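Local coordinates for glycoside Hydrolase Family 43_12 (Metagenome, PDB 7JVH), which probably hydrolyses arabinose- or xylose-containing plant polysaccharides or the oligosaccharides derived from them, as a glycoside hydrolase of family 43, subfamily 12, at residues 169-175 with 186-190; 196-202 with 231-237. One frame throughout, in Å; residues are numbered along the deposited sequence.

Contact 1. Residues 169-175 with 186-190; sequences FGGIDPS and LVHND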
loop_
_atom_site.group_PDB
_atom_site.type_symbol
_atom_site.label_atom_id
_atom_site.label_comp_id
_atom_site.label_asym_id
_atom_site.label_seq_id
_atom_site.Cartn_x
_atom_site.Cartn_y
_atom_site.Cartn_z
ATOM N N PHE A 169 -0.509 13.373 -20.617
ATOM C CA PHE A 169 -1.227 12.242 -21.195
ATOM C C PHE A 169 -2.176 11.697 -20.140
ATOM O O PHE A 169 -1.944 11.891 -18.951
ATOM C CB PHE A 169 -0.251 11.174 -21.688
ATOM C CG PHE A 169 0.689 10.669 -20.616
ATOM C CD1 PHE A 169 0.344 9.582 -19.833
ATOM C CD2 PHE A 169 1.923 11.272 -20.404
ATOM C CE1 PHE A 169 1.207 9.098 -18.853
ATOM C CE2 PHE A 169 2.776 10.804 -19.422
ATOM C CZ PHE A 169 2.424 9.716 -18.651
ATOM N N GLY A 170 -3.242 11.035 -20.594
ATOM C CA GLY A 170 -4.237 10.451 -19.717
ATOM C C GLY A 170 -3.936 9.007 -19.360
ATOM O O GLY A 170 -2.871 8.498 -19.659
ATOM N N GLY A 171 -4.899 8.347 -18.720
ATOM C CA GLY A 171 -4.780 6.965 -18.304
ATOM C C GLY A 171 -3.899 6.836 -17.075
ATOM O O GLY A 171 -3.534 7.844 -16.426
ATOM N N ILE A 172 -3.532 5.584 -16.765
ATOM C CA ILE A 172 -2.742 5.263 -15.564
ATOM C C ILE A 172 -1.552 4.361 -15.873
ATOM O O ILE A 172 -1.339 3.951 -17.024
ATOM C CB ILE A 172 -3.635 4.570 -14.520
ATOM C CG1 ILE A 172 -4.142 3.213 -15.045
ATOM C CG2 ILE A 172 -4.805 5.490 -14.146
ATOM C CD1 ILE A 172 -5.052 2.503 -14.073
ATOM N N ASP A 173 -0.779 4.063 -14.826
ATOM C CA ASP A 173 0.345 3.130 -14.851
ATOM C C ASP A 173 1.443 3.593 -15.797
ATOM O O ASP A 173 1.903 2.827 -16.640
ATOM C CB ASP A 173 -0.130 1.718 -15.166
ATOM C CG ASP A 173 -1.089 1.192 -14.117
ATOM O OD1 ASP A 173 -1.413 1.950 -13.167
ATOM O OD2 ASP A 173 -1.537 0.022 -14.251
ATOM N N PRO A 174 1.916 4.849 -15.665
ATOM C CA PRO A 174 3.077 5.310 -16.427
ATOM C C PRO A 174 4.349 4.542 -16.052
ATOM O O PRO A 174 4.483 4.071 -14.928
ATOM C CB PRO A 174 3.208 6.769 -15.984
ATOM C CG PRO A 174 2.544 6.824 -14.648
ATOM C CD PRO A 174 1.402 5.863 -14.735
ATOM N N SER A 175 5.280 4.440 -17.001
ATOM C CA SER A 175 6.550 3.753 -16.785
ATOM C C SER A 175 7.527 4.155 -17.883
ATOM O O SER A 175 7.216 4.074 -19.060
ATOM C CB SER A 175 6.314 2.237 -16.764
ATOM O OG SER A 175 7.469 1.504 -16.489
ATOM N N LEU A 186 8.177 6.353 -22.791
ATOM C CA LEU A 186 7.222 6.293 -21.711
ATOM C C LEU A 186 6.046 5.486 -22.199
ATOM O O LEU A 186 5.491 5.771 -23.257
ATOM C CB LEU A 186 6.779 7.700 -21.339
ATOM C CG LEU A 186 5.831 7.822 -20.147
ATOM C CD1 LEU A 186 5.914 9.227 -19.579
ATOM C CD2 LEU A 186 4.388 7.437 -20.502
ATOM N N VAL A 187 5.678 4.463 -21.431
ATOM C CA VAL A 187 4.551 3.616 -21.757
ATOM C C VAL A 187 3.511 3.758 -20.657
ATOM O O VAL A 187 3.846 3.989 -19.479
ATOM C CB VAL A 187 4.983 2.147 -21.950
ATOM C CG1 VAL A 187 5.366 1.501 -20.612
ATOM C CG2 VAL A 187 3.915 1.395 -22.717
ATOM N N HIS A 188 2.237 3.653 -21.037
ATOM C CA HIS A 188 1.155 3.756 -20.076
ATOM C C HIS A 188 -0.097 3.100 -20.607
ATOM O O HIS A 188 -0.174 2.769 -21.795
ATOM C CB HIS A 188 0.912 5.223 -19.689
ATOM C CG HIS A 188 0.235 6.030 -20.759
ATOM N ND1 HIS A 188 -1.113 6.304 -20.739
ATOM C CD2 HIS A 188 0.728 6.649 -21.860
ATOM C CE1 HIS A 188 -1.425 7.045 -21.794
ATOM N NE2 HIS A 188 -0.328 7.265 -22.490
ATOM N N ASN A 189 -1.046 2.863 -19.686
ATOM C CA ASN A 189 -2.391 2.397 -20.012
ATOM C C ASN A 189 -3.205 3.621 -20.447
ATOM O O ASN A 189 -2.953 4.726 -19.980
ATOM C CB ASN A 189 -2.984 1.649 -18.798
ATOM C CG ASN A 189 -4.509 1.718 -18.711
ATOM O OD1 ASN A 189 -5.070 2.781 -18.453
ATOM N ND2 ASN A 189 -5.176 0.573 -18.867
ATOM N N ASP A 190 -4.148 3.410 -21.366
ATOM C CA ASP A 190 -5.041 4.465 -21.831
ATOM C C ASP A 190 -6.377 3.860 -22.248
ATOM O O ASP A 190 -6.520 2.641 -22.303
ATOM C CB ASP A 190 -4.418 5.239 -23.009
ATOM C CG ASP A 190 -4.907 6.699 -23.101
ATOM O OD1 ASP A 190 -5.856 7.088 -22.367
ATOM O OD2 ASP A 190 -4.341 7.463 -23.908
#

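Contact 2. Residues 196-202 with 231-237; sequences LYGPNHR and IEKKPVW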
loop_
_atom_site.group_PDB
_atom_site.type_symbol
_atom_site.label_atom_id
_atom_site.label_comp_id
_atom_site.label_asym_id
_atom_site.label_seq_id
_atom_site.Cartn_x
_atom_site.Cartn_y
_atom_site.Cartn_z
ATOM N N LEU A 196 -14.509 -1.446 -27.981
ATOM C CA LEU A 196 -15.078 -2.606 -28.663
ATOM C C LEU A 196 -15.916 -3.502 -27.747
ATOM O O LEU A 196 -16.694 -4.324 -28.237
ATOM C CB LEU A 196 -13.969 -3.422 -29.326
ATOM C CG LEU A 196 -13.314 -2.810 -30.563
ATOM C CD1 LEU A 196 -12.347 -3.786 -31.188
ATOM C CD2 LEU A 196 -14.342 -2.346 -31.575
ATOM N N TYR A 197 -15.745 -3.354 -26.425
ATOM C CA TYR A 197 -16.475 -4.161 -25.435
ATOM C C TYR A 197 -16.590 -3.499 -24.058
ATOM O O TYR A 197 -16.457 -4.164 -23.015
ATOM C CB TYR A 197 -15.854 -5.567 -25.302
ATOM C CG TYR A 197 -14.374 -5.601 -24.976
ATOM C CD1 TYR A 197 -13.421 -5.612 -25.993
ATOM C CD2 TYR A 197 -13.926 -5.654 -23.653
ATOM C CE1 TYR A 197 -12.065 -5.653 -25.709
ATOM C CE2 TYR A 197 -12.574 -5.698 -23.355
ATOM C CZ TYR A 197 -11.642 -5.700 -24.394
ATOM O OH TYR A 197 -10.285 -5.733 -24.141
ATOM N N GLY A 198 -16.848 -2.188 -24.056
ATOM C CA GLY A 198 -17.155 -1.454 -22.852
ATOM C C GLY A 198 -15.907 -0.861 -22.209
ATOM O O GLY A 198 -14.827 -0.867 -22.803
ATOM N N PRO A 199 -16.039 -0.300 -20.986
ATOM C CA PRO A 199 -14.893 0.280 -20.280
ATOM C C PRO A 199 -13.698 -0.660 -19.992
ATOM O O PRO A 199 -12.608 -0.143 -19.732
ATOM C CB PRO A 199 -15.497 0.789 -18.956
ATOM C CG PRO A 199 -16.956 0.450 -18.956
ATOM C CD PRO A 199 -17.323 -0.158 -20.277
ATOM N N ASN A 200 -13.895 -1.983 -20.005
ATOM C CA ASN A 200 -12.778 -2.910 -19.735
ATOM C C ASN A 200 -11.764 -2.943 -20.867
ATOM O O ASN A 200 -10.614 -3.306 -20.658
ATOM C CB ASN A 200 -13.251 -4.354 -19.435
ATOM C CG ASN A 200 -13.978 -4.480 -18.111
ATOM O OD1 ASN A 200 -13.842 -3.641 -17.225
ATOM N ND2 ASN A 200 -14.770 -5.531 -17.986
ATOM N N HIS A 201 -12.205 -2.568 -22.070
ATOM C CA HIS A 201 -11.297 -2.423 -23.196
ATOM C C HIS A 201 -10.337 -1.256 -22.923
ATOM O O HIS A 201 -10.758 -0.115 -22.773
ATOM C CB HIS A 201 -12.058 -2.200 -24.499
ATOM C CG HIS A 201 -11.172 -2.075 -25.691
ATOM N ND1 HIS A 201 -11.629 -1.666 -26.922
ATOM C CD2 HIS A 201 -9.846 -2.289 -25.834
ATOM C CE1 HIS A 201 -10.622 -1.651 -27.774
ATOM N NE2 HIS A 201 -9.531 -2.028 -27.141
ATOM N N ARG A 202 -9.043 -1.582 -22.836
ATOM C CA ARG A 202 -7.989 -0.617 -22.604
ATOM C C ARG A 202 -6.824 -0.875 -23.546
ATOM O O ARG A 202 -6.825 -1.859 -24.299
ATOM C CB ARG A 202 -7.536 -0.705 -21.144
ATOM C CG ARG A 202 -8.573 -0.211 -20.141
ATOM C CD ARG A 202 -9.104 1.207 -20.325
ATOM N NE ARG A 202 -8.203 2.206 -19.756
ATOM C CZ ARG A 202 -8.570 3.342 -19.176
ATOM N NH1 ARG A 202 -9.863 3.683 -19.068
ATOM N NH2 ARG A 202 -7.624 4.175 -18.750
ATOM N N ILE A 231 -7.448 -9.989 -28.315
ATOM C CA ILE A 231 -8.579 -9.057 -28.222
ATOM C C ILE A 231 -9.938 -9.750 -28.340
ATOM O O ILE A 231 -10.899 -9.335 -27.687
ATOM C CB ILE A 231 -8.442 -7.900 -29.240
ATOM C CG1 ILE A 231 -9.366 -6.742 -28.864
ATOM C CG2 ILE A 231 -8.709 -8.379 -30.662
ATOM C CD1 ILE A 231 -8.820 -5.381 -29.261
ATOM N N GLU A 232 -10.002 -10.820 -29.141
ATOM C CA GLU A 232 -11.207 -11.647 -29.276
ATOM C C GLU A 232 -11.768 -12.122 -27.921
ATOM O O GLU A 232 -12.961 -12.321 -27.780
ATOM C CB GLU A 232 -10.952 -12.861 -30.180
ATOM C CG GLU A 232 -10.896 -12.562 -31.673
ATOM C CD GLU A 232 -10.724 -13.791 -32.550
ATOM O OE1 GLU A 232 -11.057 -14.945 -32.164
ATOM O OE2 GLU A 232 -10.255 -13.585 -33.676
ATOM N N LYS A 233 -10.878 -12.324 -26.938
ATOM C CA LYS A 233 -11.247 -12.779 -25.588
ATOM C C LYS A 233 -11.722 -11.645 -24.657
ATOM O O LYS A 233 -12.042 -11.893 -23.496
ATOM C CB LYS A 233 -10.077 -13.530 -24.933
ATOM C CG LYS A 233 -9.627 -14.774 -25.700
ATOM C CD LYS A 233 -8.680 -15.658 -24.912
ATOM C CE LYS A 233 -8.567 -17.040 -25.565
ATOM N NZ LYS A 233 -7.181 -17.612 -25.597
ATOM N N LYS A 234 -11.768 -10.410 -25.173
ATOM C CA LYS A 234 -12.183 -9.227 -24.416
ATOM C C LYS A 234 -11.351 -9.043 -23.150
ATOM O O LYS A 234 -11.894 -8.939 -22.056
ATOM C CB LYS A 234 -13.671 -9.295 -24.060
ATOM C CG LYS A 234 -14.601 -9.443 -25.251
ATOM C CD LYS A 234 -15.978 -9.911 -24.793
ATOM C CE LYS A 234 -17.056 -9.696 -25.837
ATOM N NZ LYS A 234 -16.932 -10.627 -27.002
ATOM N N PRO A 235 -10.004 -9.010 -23.260
ATOM C CA PRO A 235 -9.136 -8.848 -22.095
ATOM C C PRO A 235 -9.456 -7.601 -21.272
ATOM O O PRO A 235 -9.525 -6.514 -21.821
ATOM C CB PRO A 235 -7.736 -8.754 -22.712
ATOM C CG PRO A 235 -7.935 -8.538 -24.175
ATOM C CD PRO A 235 -9.246 -9.151 -24.514
ATOM N N VAL A 236 -9.625 -7.784 -19.961
ATOM C CA VAL A 236 -9.979 -6.722 -19.046
ATOM C C VAL A 236 -8.750 -5.919 -18.602
ATOM O O VAL A 236 -7.749 -6.490 -18.187
ATOM C CB VAL A 236 -10.730 -7.299 -17.820
ATOM C CG1 VAL A 236 -10.947 -6.254 -16.729
ATOM C CG2 VAL A 236 -12.045 -7.923 -18.254
ATOM N N TRP A 237 -8.842 -4.590 -18.724
ATOM C CA TRP A 237 -7.906 -3.630 -18.135
ATOM C C TRP A 237 -6.413 -3.970 -18.203
ATOM O O TRP A 237 -5.725 -3.951 -17.184
ATOM C CB TRP A 237 -8.305 -3.356 -16.680
ATOM C CG TRP A 237 -9.233 -2.191 -16.554
ATOM C CD1 TRP A 237 -10.594 -2.213 -16.569
ATOM C CD2 TRP A 237 -8.846 -0.822 -16.407
ATOM N NE1 TRP A 237 -11.080 -0.937 -16.440
ATOM C CE2 TRP A 237 -10.029 -0.063 -16.329
ATOM C CE3 TRP A 237 -7.610 -0.166 -16.334
ATOM C CZ2 TRP A 237 -10.019 1.327 -16.190
ATOM C CZ3 TRP A 237 -7.594 1.213 -16.179
ATOM C CH2 TRP A 237 -8.796 1.946 -16.115
#

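Contact 1. Residues 169-175 with 186-190
Ser-175 and Val-187 form an antiparallel, hydrogen-bonded pair at the open end of a hairpin. The hairpin belongs to one blade of the five-bladed beta-propeller expected of family 43. Segment 169-175 brings the chain in from the preceding blade, and strand 186-190 runs back beside it. Three backbone hydrogen bonds join them. Val-187 N points almost straight at Ser-175 O (2.9 Å, 175° at the hydrogen), while the return bond from Ser-175 N to Val-187 O is weak. Beyond this pair, Asn-189 N donates to Ile-172 O at 2.9 Å. CA-H...O contacts add to these, from Pro-174 CA to Val-187 O (3.4 Å) and from Gly-171 CA to Asn-189 O (3.3 Å).

The apolar contacts centre on Phe-169. Its chi1 of 57° sets CG between the backbone N and the carbonyl carbon, and CD1 lies over one face of the His-188 ring. The two planes are inclined at 38°. The far end of the phenyl ring packs on Leu-186, with Phe-169 CE2 3.5 Å from Leu-186 CD1. Trp-207 touches both rings and bonds His-188 NE2.

Among the polar side chains, Asp-173 bonds Gly-240 N through OD2. Its OD1 bonds a glycerol that probably came from the crystallisation liquor, though it may mark a pocket. Asn-189 ND2 bonds Ile-238 O, while Ile-172 CG1 lies 3.6 Å from Asn-189 OD1.

Contact 2. Residues 196-202 with 231-237
Tyr-197 fills the middle of this contact, its ring held between two residues. Lys-234 lies over one face, with its CA 3.7 Å from the ring centroid and close to the ring normal, a CH-pi contact. His-201 CB, from the tyrosine's own segment, covers the opposite face. Ile-231 comes to the ring edge, CG1 to Tyr-197 CE1 at 4.3 Å. A chi1 of 55° turns the tyrosine ring toward 231-237. Its hydroxyl then reaches across and donates to Pro-235 O (2.6 Å), which lies at the ring edge, in the ring plane.

A second apolar surface is the indole of Trp-237. Arg-202 runs alongside it, pointing the same way. Its CG sits over the six-membered ring, and the chain bends at chi2 and chi3. The guanidinium then lies flat on the indole, planes at 21°, with CZ 3.4 Å from Trp-237 CH2. Arg-202 NH2 bonds Asn-189 OD1, which would help to fix the rotation of the group.

Further out, the bonds are polar. Trp-237 N donates to Asn-200 O (2.9 Å), in the carbonyl plane and on a lone pair. The Asn-200 amide lies beside Val-236, ND2 to CG2 at 3.6 Å, and its OD1 meets the indole edge in the ring plane. Gly-198 to His-201 form a type I beta turn. Leu-196 N bonds His-201 ND1 at 3.1 Å, within the imidazole plane, and Asn-226 takes up NE2.

The contact joins two loops of one blade of the probable five-bladed propeller, at the crossing to the next. A short 3-10 turn, 231-233, begins the second segment. Segment 196-202 runs directly into strand 203-210, and segment 231-237 follows strand 215-226 and leads into strand 239-246, the first of the next blade.

Contact 1 comes first along the chain. Residues 169-175 lead from one blade into the next, and their pairing with 186-190 closes the short hairpin between them. Contact 2 opens only afterwards. It brings together the loop before strand 203-210 and the loop after strand 215-226, closing the longer excursion through the outer half of the same blade. The two contacts are therefore in series, neither nested nor crossed, with centres about 17 Å apart. They still touch: Ile-172 CD1 packs at 3.5 Å on Trp-237 CZ3. Together they tie this blade to the start of strand 239-246, and a bound glycerol lies near each.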